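Local coordinates for MaoC-like dehydratase (Rhodospirillum rubrum, PDB 3EXZ), which probably catalyses the reversible hydration or dehydration of acyl thioesters, as hotdog-fold MaoC-like dehydratases do, at residues A[97-109]-A[116-128]. Sequence-based numbering, arbitrary orientation.
Sequences ELHVETTVLAITP and RAIVTCQSDTLNQ
With CG of H99 held between the backbone N and the carbonyl carbon (chi1 74°) and CG of L126 turned beside its own N (chi1 -41°), imidazole and isobutyl group meet over the antiparallel hairpin of strands 97-109 and 116-126, in the curved sheet of the hotdog fold. CE1 of H99 lies 3.7 Å from CD1 of L126. The same methyl touches the carboxylate of E101, with OE2 of E101 3.5 Å from CD1 of L126. Along the strand, NE2 of H99 donates to OE2 of E101 at 3.1 Å; the bond is nearly straight (173°) and stays in the ring plane, but reaches the carboxylate from above its plane. At H99 an alanine, with no ring to offer, is likely to leave OE2 of E101 without this N-H donor and CD1 of L126 without the ring it packs against. On this face D124 also forms a salt bridge with R135 of strand 132-143.

The other face packs against helix 57-72: L68 touches V100, T102 and S123. Here OG1 of T102 and OG of S123 share a hydrogen bond of 2.9 Å, and CG1 of V100 rests 3.6 Å from CB of S123. Further along, CG1 of V104 meets CG1 of V119 at 3.6 Å.

The regular pairing is interrupted at L105 and A106: N of L105 donates to O of T120, whereas N of T120 donates to O of A106, consistent with a classic beta bulge. Beside the bulge, a water is hydrogen-bonded to OG1 of T120 at 2.8 Å.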
loop_
_atom_site.group_PDB
_atom_site.type_symbol
_atom_site.label_atom_id
_atom_site.label_comp_id
_atom_site.label_asym_id
_atom_site.label_seq_id
_atom_site.Cartn_x
_atom_site.Cartn_y
_atom_site.Cartn_z
ATOM N N GLU A 97 -16.890 5.717 8.063
ATOM C CA GLU A 97 -17.488 4.762 7.137
ATOM C C GLU A 97 -16.794 4.970 5.793
ATOM O O GLU A 97 -16.905 6.035 5.177
ATOM C CB GLU A 97 -18.982 4.996 6.940
ATOM C CG GLU A 97 -19.837 4.518 8.094
ATOM C CD GLU A 97 -20.277 3.071 7.957
ATOM O OE1 GLU A 97 -20.746 2.707 6.861
ATOM O OE2 GLU A 97 -20.160 2.306 8.943
ATOM N N LEU A 98 -16.070 3.954 5.343
ATOM C CA LEU A 98 -15.376 4.038 4.075
ATOM C C LEU A 98 -16.035 3.205 2.981
ATOM O O LEU A 98 -16.611 2.136 3.235
ATOM C CB LEU A 98 -13.926 3.534 4.211
ATOM C CG LEU A 98 -13.070 4.093 5.358
ATOM C CD1 LEU A 98 -11.659 3.516 5.296
ATOM C CD2 LEU A 98 -13.035 5.617 5.275
ATOM N N HIS A 99 -15.969 3.728 1.765
ATOM C CA HIS A 99 -16.416 3.001 0.593
ATOM C C HIS A 99 -15.496 3.490 -0.525
ATOM O O HIS A 99 -14.902 4.571 -0.428
ATOM C CB HIS A 99 -17.880 3.245 0.246
ATOM C CG HIS A 99 -18.133 4.574 -0.364
ATOM N ND1 HIS A 99 -18.115 5.740 0.366
ATOM C CD2 HIS A 99 -18.362 4.931 -1.648
ATOM C CE1 HIS A 99 -18.323 6.761 -0.443
ATOM N NE2 HIS A 99 -18.474 6.298 -1.672
ATOM N N VAL A 100 -15.354 2.700 -1.580
ATOM C CA VAL A 100 -14.474 3.100 -2.660
ATOM C C VAL A 100 -15.200 3.375 -3.962
ATOM O O VAL A 100 -16.123 2.643 -4.335
ATOM C CB VAL A 100 -13.400 2.020 -2.929
ATOM C CG1 VAL A 100 -12.341 2.563 -3.903
ATOM C CG2 VAL A 100 -12.761 1.579 -1.613
ATOM N N GLU A 101 -14.803 4.465 -4.623
ATOM C CA GLU A 101 -15.352 4.832 -5.934
ATOM C C GLU A 101 -14.227 4.715 -6.990
ATOM O O GLU A 101 -13.265 5.488 -6.987
ATOM C CB GLU A 101 -15.926 6.254 -5.910
ATOM C CG GLU A 101 -17.321 6.313 -5.304
ATOM C CD GLU A 101 -17.839 7.732 -5.138
ATOM O OE1 GLU A 101 -17.317 8.643 -5.825
ATOM O OE2 GLU A 101 -18.769 7.933 -4.318
ATOM N N THR A 102 -14.354 3.753 -7.900
ATOM C CA THR A 102 -13.324 3.523 -8.910
ATOM C C THR A 102 -13.713 3.947 -10.324
ATOM O O THR A 102 -14.831 3.693 -10.770
ATOM C CB THR A 102 -12.905 2.013 -8.907
ATOM O OG1 THR A 102 -12.571 1.614 -7.570
ATOM C CG2 THR A 102 -11.681 1.774 -9.805
ATOM N N THR A 103 -12.788 4.612 -11.013
ATOM C CA THR A 103 -13.027 5.062 -12.385
ATOM C C THR A 103 -11.941 4.538 -13.324
ATOM O O THR A 103 -10.755 4.600 -12.996
ATOM C CB THR A 103 -13.012 6.618 -12.506
ATOM O OG1 THR A 103 -13.954 7.188 -11.590
ATOM C CG2 THR A 103 -13.368 7.061 -13.941
ATOM N N VAL A 104 -12.351 3.995 -14.473
ATOM C CA VAL A 104 -11.411 3.518 -15.493
ATOM C C VAL A 104 -10.973 4.785 -16.262
ATOM O O VAL A 104 -11.797 5.485 -16.863
ATOM C CB VAL A 104 -12.080 2.531 -16.474
ATOM C CG1 VAL A 104 -11.047 2.023 -17.483
ATOM C CG2 VAL A 104 -12.683 1.365 -15.697
ATOM N N LEU A 105 -9.674 5.071 -16.243
ATOM C CA LEU A 105 -9.119 6.256 -16.890
ATOM C C LEU A 105 -8.546 5.961 -18.260
ATOM O O LEU A 105 -8.466 6.847 -19.112
ATOM C CB LEU A 105 -8.013 6.872 -16.016
ATOM C CG LEU A 105 -8.357 7.391 -14.610
ATOM C CD1 LEU A 105 -7.208 8.255 -14.085
ATOM C CD2 LEU A 105 -9.644 8.208 -14.670
ATOM N N ALA A 106 -8.140 4.713 -18.456
ATOM C CA ALA A 106 -7.553 4.292 -19.716
ATOM C C ALA A 106 -7.441 2.769 -19.829
ATOM O O ALA A 106 -7.321 2.069 -18.820
ATOM C CB ALA A 106 -6.150 4.926 -19.871
ATOM N N ILE A 107 -7.510 2.269 -21.064
ATOM C CA ILE A 107 -7.358 0.840 -21.368
ATOM C C ILE A 107 -6.248 0.804 -22.421
ATOM O O ILE A 107 -6.337 1.465 -23.460
ATOM C CB ILE A 107 -8.645 0.202 -21.928
ATOM C CG1 ILE A 107 -9.689 0.094 -20.815
ATOM C CG2 ILE A 107 -8.338 -1.184 -22.478
ATOM C CD1 ILE A 107 -10.968 0.825 -21.135
ATOM N N THR A 108 -5.205 0.026 -22.161
ATOM C CA THR A 108 -4.064 -0.026 -23.052
ATOM C C THR A 108 -3.664 -1.458 -23.328
ATOM O O THR A 108 -2.869 -2.055 -22.594
ATOM C CB THR A 108 -2.879 0.765 -22.418
ATOM O OG1 THR A 108 -3.283 2.129 -22.199
ATOM C CG2 THR A 108 -1.655 0.748 -23.317
ATOM N N PRO A 109 -4.221 -2.031 -24.402
ATOM C CA PRO A 109 -3.934 -3.411 -24.791
ATOM C C PRO A 109 -2.460 -3.682 -25.017
ATOM O O PRO A 109 -1.708 -2.796 -25.420
ATOM C CB PRO A 109 -4.781 -3.614 -26.056
ATOM C CG PRO A 109 -5.006 -2.229 -26.585
ATOM C CD PRO A 109 -5.137 -1.373 -25.354
ATOM N N ARG A 116 -4.858 -9.445 -23.460
ATOM C CA ARG A 116 -4.849 -8.722 -22.193
ATOM C C ARG A 116 -4.503 -7.249 -22.409
ATOM O O ARG A 116 -3.958 -6.876 -23.447
ATOM C CB ARG A 116 -3.822 -9.362 -21.257
ATOM C CG ARG A 116 -2.390 -9.098 -21.671
ATOM C CD ARG A 116 -1.427 -9.402 -20.550
ATOM N NE ARG A 116 -0.822 -10.719 -20.690
ATOM C CZ ARG A 116 0.079 -11.216 -19.851
ATOM N NH1 ARG A 116 0.474 -10.507 -18.800
ATOM N NH2 ARG A 116 0.597 -12.416 -20.072
ATOM N N ALA A 117 -4.820 -6.426 -21.415
ATOM C CA ALA A 117 -4.571 -4.989 -21.469
ATOM C C ALA A 117 -4.246 -4.475 -20.078
ATOM O O ALA A 117 -4.562 -5.128 -19.083
ATOM C CB ALA A 117 -5.828 -4.260 -21.992
ATOM N N ILE A 118 -3.588 -3.318 -20.016
ATOM C CA ILE A 118 -3.296 -2.687 -18.736
ATOM C C ILE A 118 -4.376 -1.611 -18.594
ATOM O O ILE A 118 -4.456 -0.670 -19.389
ATOM C CB ILE A 118 -1.882 -2.078 -18.700
ATOM C CG1 ILE A 118 -0.875 -3.192 -18.409
ATOM C CG2 ILE A 118 -1.806 -0.990 -17.641
ATOM C CD1 ILE A 118 0.563 -2.765 -18.569
ATOM N N VAL A 119 -5.232 -1.787 -17.591
ATOM C CA VAL A 119 -6.327 -0.868 -17.324
ATOM C C VAL A 119 -5.972 0.030 -16.151
ATOM O O VAL A 119 -5.671 -0.454 -15.057
ATOM C CB VAL A 119 -7.644 -1.638 -16.988
ATOM C CG1 VAL A 119 -8.805 -0.658 -16.805
ATOM C CG2 VAL A 119 -7.961 -2.645 -18.094
ATOM N N THR A 120 -5.995 1.337 -16.391
ATOM C CA THR A 120 -5.692 2.309 -15.355
ATOM C C THR A 120 -6.960 2.598 -14.553
ATOM O O THR A 120 -7.912 3.194 -15.059
ATOM C CB THR A 120 -5.156 3.626 -15.961
ATOM O OG1 THR A 120 -3.944 3.361 -16.680
ATOM C CG2 THR A 120 -4.861 4.631 -14.865
ATOM N N CYS A 121 -6.967 2.168 -13.296
ATOM C CA CYS A 121 -8.116 2.370 -12.424
ATOM C C CYS A 121 -7.792 3.332 -11.305
ATOM O O CYS A 121 -6.827 3.132 -10.564
ATOM C CB CYS A 121 -8.563 1.046 -11.803
ATOM S SG CYS A 121 -8.956 -0.224 -13.006
ATOM N N GLN A 122 -8.598 4.378 -11.186
ATOM C CA GLN A 122 -8.398 5.353 -10.128
ATOM C C GLN A 122 -9.442 5.135 -9.044
ATOM O O GLN A 122 -10.621 5.425 -9.234
ATOM C CB GLN A 122 -8.508 6.778 -10.673
ATOM C CG GLN A 122 -8.245 7.839 -9.630
ATOM C CD GLN A 122 -8.078 9.219 -10.223
ATOM O OE1 GLN A 122 -6.982 9.603 -10.648
ATOM N NE2 GLN A 122 -9.170 9.971 -10.274
ATOM N N SER A 123 -9.001 4.605 -7.910
ATOM C CA SER A 123 -9.892 4.357 -6.789
ATOM C C SER A 123 -9.737 5.423 -5.710
ATOM O O SER A 123 -8.638 5.665 -5.209
ATOM C CB SER A 123 -9.608 2.987 -6.174
ATOM O OG SER A 123 -9.699 1.967 -7.152
ATOM N N ASP A 124 -10.846 6.071 -5.370
ATOM C CA ASP A 124 -10.859 7.079 -4.322
ATOM C C ASP A 124 -11.628 6.487 -3.144
ATOM O O ASP A 124 -12.797 6.106 -3.272
ATOM C CB ASP A 124 -11.539 8.368 -4.798
ATOM C CG ASP A 124 -10.644 9.213 -5.694
ATOM O OD1 ASP A 124 -11.114 10.268 -6.171
ATOM O OD2 ASP A 124 -9.473 8.836 -5.917
ATOM N N THR A 125 -10.953 6.371 -2.005
ATOM C CA THR A 125 -11.575 5.849 -0.795
ATOM C C THR A 125 -12.084 7.077 -0.051
ATOM O O THR A 125 -11.323 7.996 0.260
ATOM C CB THR A 125 -10.566 5.079 0.053
ATOM O OG1 THR A 125 -9.769 4.268 -0.821
ATOM C CG2 THR A 125 -11.301 4.170 1.067
ATOM N N LEU A 126 -13.379 7.089 0.228
ATOM C CA LEU A 126 -14.005 8.222 0.886
ATOM C C LEU A 126 -14.674 7.860 2.197
ATOM O O LEU A 126 -15.144 6.729 2.374
ATOM C CB LEU A 126 -15.098 8.803 -0.027
ATOM C CG LEU A 126 -14.841 8.936 -1.536
ATOM C CD1 LEU A 126 -16.158 9.159 -2.266
ATOM C CD2 LEU A 126 -13.882 10.081 -1.805
ATOM N N ASN A 127 -14.699 8.819 3.122
ATOM C CA ASN A 127 -15.418 8.616 4.370
ATOM C C ASN A 127 -16.822 9.237 4.200
ATOM O O ASN A 127 -17.163 9.747 3.124
ATOM C CB ASN A 127 -14.707 9.239 5.577
ATOM C CG ASN A 127 -14.388 10.699 5.392
ATOM O OD1 ASN A 127 -15.068 11.421 4.661
ATOM N ND2 ASN A 127 -13.345 11.152 6.081
ATOM N N GLN A 128 -17.630 9.202 5.257
ATOM C CA GLN A 128 -19.002 9.704 5.207
ATOM C C GLN A 128 -19.133 11.197 4.957
ATOM O O GLN A 128 -20.221 11.689 4.658
ATOM C CB GLN A 128 -19.743 9.335 6.494
ATOM C CG GLN A 128 -19.048 9.790 7.761
ATOM C CD GLN A 128 -18.173 8.706 8.352
ATOM O OE1 GLN A 128 -17.050 8.468 7.894
ATOM N NE2 GLN A 128 -18.691 8.025 9.371
HETATM O O HOH W 1 -3.884 1.684 -18.922
#